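Long-range contacts in tylactone synthase starter module and modules 1 & 2 (Streptomyces fradiae, PDB 2Z5L), which probably catalyses stereospecific, NADPH-dependent reduction of a beta-keto group on the growing polyketide chain, acting as the first ketoreductase of the tylosin polyketide synthase: residues V339-D347 / V362-L373; V392-Q401 / G443-L452. All blocks are in the same frame, centred on the assembly; numbering follows the deposited sequence.

Interaction 1: residues V339-D347 / V362-L373; sequences VFHTAGILD and VRGAKVCGAELL
Val339 and Leu373 open the contact with one methyl each, CG1 of the valine lying 3.8 Å from CD1 of the leucine. That same Leu373 methyl also approaches the ring of His341, the polar centrepiece. His341 swings its ring away from its own backbone N (chi1 -171°) to reach helix 356-376, and its NE2 donates to Lys366 O at 3.1 Å. This bond lies on a lone pair in the carbonyl plane, though it is bent at the hydrogen (141°). The oxygen still accepts from Ala370 N, so the helical bond survives. Ala365 O, at the ring edge, takes a weaker share of NE2, while ND1 bonds Thr265 OG1; with both nitrogens engaged, the ring's rotation is fixed. Farther along, Ala343 O is buried without a polar partner, and Gly344 lays its CA against Ala365 CB at 3.9 Å. Ile345 then presses CD1 tightly on Val362 CA, 3.5 Å away, while a water donates to Val362 O and weakly accepts from Ile345 N. Asp347 closes the series by setting CB on Val362 CG2 at 3.7 Å. A nearly antiparallel strand and helix joined this way belong to the Rossmann fold of short-chain dehydrogenases; His341-Gly344 probably corresponds to their NNAG motif, and Leu346-Asp347 probably begin the LDD signature of B-type ketoreductases.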
loop_
_atom_site.group_PDB
_atom_site.type_symbol
_atom_site.label_atom_id
_atom_site.label_comp_id
_atom_site.label_asym_id
_atom_site.label_seq_id
_atom_site.Cartn_x
_atom_site.Cartn_y
_atom_site.Cartn_z
ATOM N N VAL A 339 -20.263 -2.020 3.407
ATOM C CA VAL A 339 -19.654 -1.959 2.076
ATOM C C VAL A 339 -18.399 -2.823 2.052
ATOM O O VAL A 339 -17.584 -2.758 2.968
ATOM C CB VAL A 339 -19.255 -0.508 1.693
ATOM C CG1 VAL A 339 -18.565 -0.488 0.335
ATOM C CG2 VAL A 339 -20.482 0.374 1.655
ATOM N N PHE A 340 -18.253 -3.645 1.015
ATOM C CA PHE A 340 -17.071 -4.504 0.866
ATOM C C PHE A 340 -16.461 -4.217 -0.513
ATOM O O PHE A 340 -17.065 -4.501 -1.547
ATOM C CB PHE A 340 -17.461 -5.977 0.980
ATOM C CG PHE A 340 -17.861 -6.395 2.376
ATOM C CD1 PHE A 340 -16.927 -6.886 3.275
ATOM C CD2 PHE A 340 -19.180 -6.305 2.787
ATOM C CE1 PHE A 340 -17.309 -7.298 4.560
ATOM C CE2 PHE A 340 -19.571 -6.713 4.066
ATOM C CZ PHE A 340 -18.636 -7.206 4.951
ATOM N N HIS A 341 -15.261 -3.651 -0.522
ATOM C CA HIS A 341 -14.585 -3.303 -1.767
ATOM C C HIS A 341 -13.568 -4.359 -2.179
ATOM O O HIS A 341 -12.450 -4.365 -1.672
ATOM C CB HIS A 341 -13.882 -1.953 -1.601
ATOM C CG HIS A 341 -13.336 -1.388 -2.875
ATOM N ND1 HIS A 341 -14.094 -1.263 -4.018
ATOM C CD2 HIS A 341 -12.106 -0.907 -3.181
ATOM C CE1 HIS A 341 -13.353 -0.732 -4.978
ATOM N NE2 HIS A 341 -12.144 -0.509 -4.496
ATOM N N THR A 342 -13.948 -5.254 -3.090
ATOM C CA THR A 342 -13.010 -6.282 -3.533
ATOM C C THR A 342 -12.527 -5.986 -4.957
ATOM O O THR A 342 -11.654 -6.682 -5.468
ATOM C CB THR A 342 -13.612 -7.727 -3.463
ATOM O OG1 THR A 342 -14.279 -8.029 -4.682
ATOM C CG2 THR A 342 -14.657 -7.865 -2.348
ATOM N N ALA A 343 -13.072 -4.943 -5.593
ATOM C CA ALA A 343 -12.674 -4.607 -6.968
ATOM C C ALA A 343 -11.191 -4.276 -7.131
ATOM O O ALA A 343 -10.556 -3.709 -6.243
ATOM C CB ALA A 343 -13.513 -3.452 -7.509
ATOM N N GLY A 344 -10.658 -4.611 -8.300
ATOM C CA GLY A 344 -9.260 -4.351 -8.584
ATOM C C GLY A 344 -8.788 -5.196 -9.743
ATOM O O GLY A 344 -9.531 -6.049 -10.240
ATOM N N ILE A 345 -7.548 -4.974 -10.171
ATOM C CA ILE A 345 -6.999 -5.715 -11.297
ATOM C C ILE A 345 -5.636 -6.321 -11.023
ATOM O O ILE A 345 -4.864 -5.806 -10.215
ATOM C CB ILE A 345 -6.845 -4.820 -12.514
ATOM C CG1 ILE A 345 -5.756 -3.793 -12.246
ATOM C CG2 ILE A 345 -8.157 -4.109 -12.812
ATOM C CD1 ILE A 345 -5.376 -3.009 -13.462
ATOM N N LEU A 346 -5.338 -7.412 -11.719
ATOM C CA LEU A 346 -4.056 -8.079 -11.553
ATOM C C LEU A 346 -2.949 -7.203 -12.125
ATOM O O LEU A 346 -3.043 -6.701 -13.254
ATOM C CB LEU A 346 -4.063 -9.447 -12.254
ATOM C CG LEU A 346 -3.429 -10.629 -11.501
ATOM C CD1 LEU A 346 -3.614 -11.902 -12.313
ATOM C CD2 LEU A 346 -1.942 -10.367 -11.251
ATOM N N ASP A 347 -1.912 -7.012 -11.314
ATOM C CA ASP A 347 -0.753 -6.212 -11.698
ATOM C C ASP A 347 0.557 -6.967 -11.575
ATOM O O ASP A 347 0.854 -7.557 -10.539
ATOM C CB ASP A 347 -0.610 -4.947 -10.847
ATOM C CG ASP A 347 0.678 -4.193 -11.156
ATOM O OD1 ASP A 347 0.931 -3.955 -12.360
ATOM O OD2 ASP A 347 1.437 -3.837 -10.213
ATOM N N VAL A 362 -4.133 0.291 -12.749
ATOM C CA VAL A 362 -4.116 -0.448 -11.499
ATOM C C VAL A 362 -4.810 0.266 -10.353
ATOM O O VAL A 362 -5.521 -0.362 -9.555
ATOM C CB VAL A 362 -2.672 -0.804 -11.105
ATOM C CG1 VAL A 362 -2.631 -1.441 -9.701
ATOM C CG2 VAL A 362 -2.118 -1.770 -12.126
ATOM N N ARG A 363 -4.623 1.578 -10.255
ATOM C CA ARG A 363 -5.271 2.296 -9.157
ATOM C C ARG A 363 -6.729 2.644 -9.423
ATOM O O ARG A 363 -7.514 2.782 -8.487
ATOM C CB ARG A 363 -4.485 3.556 -8.789
ATOM C CG ARG A 363 -4.469 4.636 -9.823
ATOM C CD ARG A 363 -3.379 5.625 -9.461
ATOM N NE ARG A 363 -3.555 6.110 -8.094
ATOM C CZ ARG A 363 -4.428 7.052 -7.752
ATOM N NH1 ARG A 363 -5.187 7.604 -8.687
ATOM N NH2 ARG A 363 -4.551 7.434 -6.483
ATOM N N GLY A 364 -7.099 2.752 -10.696
ATOM C CA GLY A 364 -8.475 3.086 -11.035
ATOM C C GLY A 364 -9.543 2.389 -10.207
ATOM O O GLY A 364 -10.244 3.022 -9.398
ATOM N N ALA A 365 -9.677 1.081 -10.392
ATOM C CA ALA A 365 -10.695 0.318 -9.660
ATOM C C ALA A 365 -10.452 0.249 -8.160
ATOM O O ALA A 365 -11.387 0.342 -7.350
ATOM C CB ALA A 365 -10.786 -1.102 -10.219
ATOM N N LYS A 366 -9.189 0.079 -7.795
ATOM C CA LYS A 366 -8.823 -0.027 -6.393
ATOM C C LYS A 366 -8.917 1.308 -5.650
ATOM O O LYS A 366 -9.845 1.532 -4.862
ATOM C CB LYS A 366 -7.416 -0.620 -6.294
ATOM C CG LYS A 366 -6.998 -1.055 -4.911
ATOM C CD LYS A 366 -6.036 -2.214 -5.050
ATOM C CE LYS A 366 -6.788 -3.523 -5.199
ATOM N NZ LYS A 366 -7.250 -4.016 -3.891
ATOM N N VAL A 367 -7.981 2.208 -5.920
ATOM C CA VAL A 367 -7.969 3.494 -5.235
ATOM C C VAL A 367 -9.201 4.363 -5.492
ATOM O O VAL A 367 -9.899 4.751 -4.555
ATOM C CB VAL A 367 -6.725 4.305 -5.600
ATOM C CG1 VAL A 367 -6.628 5.520 -4.697
ATOM C CG2 VAL A 367 -5.496 3.445 -5.469
ATOM N N CYS A 368 -9.449 4.685 -6.758
ATOM C CA CYS A 368 -10.594 5.512 -7.116
ATOM C C CYS A 368 -11.905 4.938 -6.567
ATOM O O CYS A 368 -12.759 5.680 -6.073
ATOM C CB CYS A 368 -10.683 5.667 -8.642
ATOM S SG CYS A 368 -9.301 6.613 -9.385
ATOM N N GLY A 369 -12.062 3.621 -6.646
ATOM C CA GLY A 369 -13.273 2.989 -6.152
ATOM C C GLY A 369 -13.545 3.233 -4.676
ATOM O O GLY A 369 -14.643 3.653 -4.292
ATOM N N ALA A 370 -12.538 2.967 -3.848
ATOM C CA ALA A 370 -12.644 3.137 -2.407
ATOM C C ALA A 370 -12.828 4.600 -2.014
ATOM O O ALA A 370 -13.548 4.917 -1.062
ATOM C CB ALA A 370 -11.401 2.579 -1.731
ATOM N N GLU A 371 -12.181 5.496 -2.753
ATOM C CA GLU A 371 -12.277 6.914 -2.442
ATOM C C GLU A 371 -13.687 7.439 -2.761
ATOM O O GLU A 371 -14.203 8.286 -2.041
ATOM C CB GLU A 371 -11.193 7.691 -3.210
ATOM C CG GLU A 371 -11.099 9.186 -2.885
ATOM C CD GLU A 371 -10.704 9.477 -1.428
ATOM O OE1 GLU A 371 -9.656 8.967 -0.958
ATOM O OE2 GLU A 371 -11.447 10.232 -0.763
ATOM N N LEU A 372 -14.306 6.926 -3.822
ATOM C CA LEU A 372 -15.657 7.338 -4.184
ATOM C C LEU A 372 -16.680 6.792 -3.185
ATOM O O LEU A 372 -17.655 7.466 -2.850
ATOM C CB LEU A 372 -16.026 6.859 -5.589
ATOM C CG LEU A 372 -15.486 7.712 -6.726
ATOM C CD1 LEU A 372 -15.746 7.035 -8.042
ATOM C CD2 LEU A 372 -16.148 9.101 -6.686
ATOM N N LEU A 373 -16.467 5.560 -2.726
ATOM C CA LEU A 373 -17.371 4.957 -1.758
ATOM C C LEU A 373 -17.261 5.729 -0.452
ATOM O O LEU A 373 -18.236 5.867 0.292
ATOM C CB LEU A 373 -17.016 3.491 -1.513
ATOM C CG LEU A 373 -17.192 2.525 -2.682
ATOM C CD1 LEU A 373 -16.515 1.205 -2.324
ATOM C CD2 LEU A 373 -18.664 2.309 -2.992
HETATM O O HOH W 1 -5.702 -2.768 -8.228
#

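Interaction 2: residues V392-Q401 / G443-L452; sequences VTGTWGNAGQ and GEESLSRRGL
Leu447 and Leu452 reach from helix 442-450 and its exit toward Val392, whose CG1 lies 4.3 Å from the CD1 of each leucine. Leu452 sends its other methyl toward the Trp396 ring, the nearest approach being CD2 to CZ3 at 4.4 Å; Trp482, Phe498 and Phe485 complete the apolar surroundings. The contact closes up at Asn398, where Leu447 CD2 comes within 3.5 Å of the amide carbon CG and marks the change from apolar to polar contact. Asn398 extends its amide anti to the backbone N (chi1 -178°), which places both ends among the helix's polar groups. On the oxygen side, Arg450 NH2 donates to OD1 at 3.2 Å along a lone pair; amide and guanidinium planes are nearly coplanar, only 20° apart. Ser446 OG adds a weak bond to OD1, and Gly397 O takes a weak one from the same NH2, while Arg450 NH1 is held by Thr489. On the nitrogen side, ND2 donates to Gly443 O at 3.2 Å from above the carbonyl plane, the face opposite the one used by Leu447 N, and also to Gln401 OE1 at 2.6 Å. Bonds at both ends thus fix the amide's rotation. Outermost, Gln401 NE2, which also bonds Asp347 O, meets the syn side of Glu444 OE2 at 3.1 Å, somewhat out of the carboxylate plane; Glu444 OE1 is held by Gly441 N. Gly451 ends the helix in a Schellman motif. Helix 442-450 probably corresponds to the lid helix that borders the active-site groove in polyketide synthase ketoreductases; here it is tied to the loop between strand 386-391 and helix 402-419.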
loop_
_atom_site.group_PDB
_atom_site.type_symbol
_atom_site.label_atom_id
_atom_site.label_comp_id
_atom_site.label_asym_id
_atom_site.label_seq_id
_atom_site.Cartn_x
_atom_site.Cartn_y
_atom_site.Cartn_z
ATOM N N VAL A 392 -0.855 -7.634 0.889
ATOM C CA VAL A 392 0.374 -7.579 1.677
ATOM C C VAL A 392 1.472 -6.903 0.847
ATOM O O VAL A 392 2.489 -6.447 1.380
ATOM C CB VAL A 392 0.843 -8.999 2.080
ATOM C CG1 VAL A 392 1.305 -9.752 0.853
ATOM C CG2 VAL A 392 1.950 -8.911 3.122
ATOM N N THR A 393 1.247 -6.827 -0.462
ATOM C CA THR A 393 2.205 -6.197 -1.354
ATOM C C THR A 393 2.389 -4.727 -0.993
ATOM O O THR A 393 3.470 -4.164 -1.177
ATOM C CB THR A 393 1.753 -6.291 -2.818
ATOM O OG1 THR A 393 0.484 -5.644 -2.963
ATOM C CG2 THR A 393 1.633 -7.764 -3.244
ATOM N N GLY A 394 1.325 -4.115 -0.478
ATOM C CA GLY A 394 1.376 -2.717 -0.099
ATOM C C GLY A 394 1.763 -2.491 1.350
ATOM O O GLY A 394 1.760 -1.344 1.805
ATOM N N THR A 395 2.076 -3.558 2.084
ATOM C CA THR A 395 2.470 -3.414 3.492
ATOM C C THR A 395 3.868 -3.976 3.746
ATOM O O THR A 395 4.610 -3.432 4.555
ATOM C CB THR A 395 1.489 -4.128 4.459
ATOM O OG1 THR A 395 0.144 -3.732 4.165
ATOM C CG2 THR A 395 1.811 -3.751 5.905
ATOM N N TRP A 396 4.217 -5.073 3.078
ATOM C CA TRP A 396 5.546 -5.650 3.238
ATOM C C TRP A 396 6.391 -5.356 2.019
ATOM O O TRP A 396 7.577 -5.061 2.129
ATOM C CB TRP A 396 5.486 -7.167 3.425
ATOM C CG TRP A 396 4.862 -7.602 4.706
ATOM C CD1 TRP A 396 4.437 -6.802 5.730
ATOM C CD2 TRP A 396 4.570 -8.945 5.100
ATOM N NE1 TRP A 396 3.891 -7.563 6.735
ATOM C CE2 TRP A 396 3.960 -8.884 6.373
ATOM C CE3 TRP A 396 4.760 -10.193 4.498
ATOM C CZ2 TRP A 396 3.542 -10.024 7.059
ATOM C CZ3 TRP A 396 4.344 -11.329 5.178
ATOM C CH2 TRP A 396 3.738 -11.236 6.447
ATOM N N GLY A 397 5.784 -5.443 0.846
ATOM C CA GLY A 397 6.528 -5.189 -0.374
ATOM C C GLY A 397 6.670 -6.473 -1.164
ATOM O O GLY A 397 6.649 -7.563 -0.592
ATOM N N ASN A 398 6.811 -6.341 -2.479
ATOM C CA ASN A 398 6.947 -7.489 -3.371
ATOM C C ASN A 398 7.290 -7.033 -4.788
ATOM O O ASN A 398 6.569 -6.237 -5.396
ATOM C CB ASN A 398 5.648 -8.290 -3.393
ATOM C CG ASN A 398 5.742 -9.527 -4.254
ATOM O OD1 ASN A 398 6.619 -10.366 -4.054
ATOM N ND2 ASN A 398 4.828 -9.655 -5.214
ATOM N N ALA A 399 8.387 -7.559 -5.317
ATOM C CA ALA A 399 8.858 -7.201 -6.651
ATOM C C ALA A 399 7.844 -7.379 -7.786
ATOM O O ALA A 399 6.995 -8.270 -7.745
ATOM C CB ALA A 399 10.133 -7.994 -6.978
ATOM N N GLY A 400 7.962 -6.535 -8.809
ATOM C CA GLY A 400 7.076 -6.615 -9.952
ATOM C C GLY A 400 5.691 -6.047 -9.727
ATOM O O GLY A 400 4.904 -6.015 -10.664
ATOM N N GLN A 401 5.373 -5.606 -8.510
ATOM C CA GLN A 401 4.043 -5.057 -8.249
ATOM C C GLN A 401 4.084 -3.670 -7.574
ATOM O O GLN A 401 3.399 -3.421 -6.561
ATOM C CB GLN A 401 3.240 -6.046 -7.401
ATOM C CG GLN A 401 3.042 -7.380 -8.069
ATOM C CD GLN A 401 2.217 -8.299 -7.219
ATOM O OE1 GLN A 401 2.621 -8.679 -6.109
ATOM N NE2 GLN A 401 1.038 -8.659 -7.720
ATOM N N GLY A 443 3.698 -11.711 -9.887
ATOM C CA GLY A 443 3.711 -11.273 -8.498
ATOM C C GLY A 443 3.353 -12.343 -7.471
ATOM O O GLY A 443 4.050 -12.506 -6.463
ATOM N N GLU A 444 2.262 -13.064 -7.702
ATOM C CA GLU A 444 1.850 -14.110 -6.779
ATOM C C GLU A 444 2.924 -15.202 -6.806
ATOM O O GLU A 444 3.257 -15.785 -5.773
ATOM C CB GLU A 444 0.491 -14.685 -7.198
ATOM C CG GLU A 444 -0.687 -13.686 -7.114
ATOM C CD GLU A 444 -0.444 -12.427 -7.926
ATOM O OE1 GLU A 444 -0.149 -12.524 -9.146
ATOM O OE2 GLU A 444 -0.551 -11.329 -7.347
ATOM N N GLU A 445 3.461 -15.452 -7.997
ATOM C CA GLU A 445 4.506 -16.452 -8.197
ATOM C C GLU A 445 5.741 -16.135 -7.349
ATOM O O GLU A 445 6.397 -17.038 -6.836
ATOM C CB GLU A 445 4.897 -16.519 -9.679
ATOM C CG GLU A 445 3.860 -17.195 -10.559
ATOM C CD GLU A 445 4.164 -17.069 -12.040
ATOM O OE1 GLU A 445 5.354 -16.942 -12.411
ATOM O OE2 GLU A 445 3.214 -17.109 -12.847
ATOM N N SER A 446 6.052 -14.851 -7.201
ATOM C CA SER A 446 7.201 -14.454 -6.409
ATOM C C SER A 446 6.949 -14.652 -4.929
ATOM O O SER A 446 7.816 -15.156 -4.211
ATOM C CB SER A 446 7.563 -12.998 -6.660
ATOM O OG SER A 446 8.578 -12.584 -5.761
ATOM N N LEU A 447 5.770 -14.249 -4.468
ATOM C CA LEU A 447 5.397 -14.391 -3.061
ATOM C C LEU A 447 5.358 -15.861 -2.672
ATOM O O LEU A 447 5.679 -16.224 -1.545
ATOM C CB LEU A 447 4.013 -13.788 -2.812
ATOM C CG LEU A 447 3.862 -12.273 -2.842
ATOM C CD1 LEU A 447 2.383 -11.902 -2.722
ATOM C CD2 LEU A 447 4.668 -11.667 -1.715
ATOM N N SER A 448 4.956 -16.699 -3.617
ATOM C CA SER A 448 4.859 -18.124 -3.378
ATOM C C SER A 448 6.212 -18.715 -3.011
ATOM O O SER A 448 6.360 -19.318 -1.950
ATOM C CB SER A 448 4.304 -18.818 -4.619
ATOM O OG SER A 448 3.914 -20.145 -4.316
ATOM N N ARG A 449 7.198 -18.526 -3.880
ATOM C CA ARG A 449 8.534 -19.060 -3.637
ATOM C C ARG A 449 9.155 -18.487 -2.371
ATOM O O ARG A 449 9.844 -19.195 -1.636
ATOM C CB ARG A 449 9.448 -18.798 -4.841
ATOM C CG ARG A 449 9.075 -19.604 -6.080
ATOM C CD ARG A 449 9.191 -21.113 -5.823
ATOM N NE ARG A 449 8.459 -21.917 -6.801
ATOM C CZ ARG A 449 8.716 -21.941 -8.106
ATOM N NH1 ARG A 449 9.701 -21.202 -8.608
ATOM N NH2 ARG A 449 7.986 -22.709 -8.910
ATOM N N ARG A 450 8.904 -17.212 -2.105
ATOM C CA ARG A 450 9.455 -16.585 -0.914
ATOM C C ARG A 450 8.914 -17.223 0.370
ATOM O O ARG A 450 9.459 -17.008 1.455
ATOM C CB ARG A 450 9.166 -15.075 -0.915
ATOM C CG ARG A 450 9.970 -14.269 -1.950
ATOM C CD ARG A 450 9.498 -12.807 -2.018
ATOM N NE ARG A 450 9.702 -12.080 -0.770
ATOM C CZ ARG A 450 9.217 -10.867 -0.516
ATOM N NH1 ARG A 450 9.461 -10.289 0.657
ATOM N NH2 ARG A 450 8.482 -10.229 -1.424
ATOM N N GLY A 451 7.850 -18.013 0.251
ATOM C CA GLY A 451 7.290 -18.656 1.430
ATOM C C GLY A 451 5.826 -18.431 1.783
ATOM O O GLY A 451 5.363 -18.931 2.814
ATOM N N LEU A 452 5.085 -17.688 0.963
ATOM C CA LEU A 452 3.673 -17.471 1.262
ATOM C C LEU A 452 2.863 -18.671 0.810
ATOM O O LEU A 452 3.148 -19.268 -0.227
ATOM C CB LEU A 452 3.121 -16.231 0.561
ATOM C CG LEU A 452 3.612 -14.842 0.956
ATOM C CD1 LEU A 452 2.558 -13.826 0.520
ATOM C CD2 LEU A 452 3.831 -14.750 2.432
#

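Both contacts are largely buried, yet they serve different layers of the ketoreductase. Interaction 1 belongs to the Rossmann core, laying a helix against the end of a strand and the loop beyond it, mostly through aliphatic side chains and one imidazole. Interaction 2 joins two parts outside that regular layering, a loop and a short helix, and relies far more on side-chain hydrogen bonds organised by an amide. Their centres stand about 19 Å apart, but the edges meet: Gln401 NE2 lies 3.0 Å from Asp347 O, a probable hydrogen bond, and Leu346 packs on Glu444. The loop leaving the core strand thus reaches the probable lid.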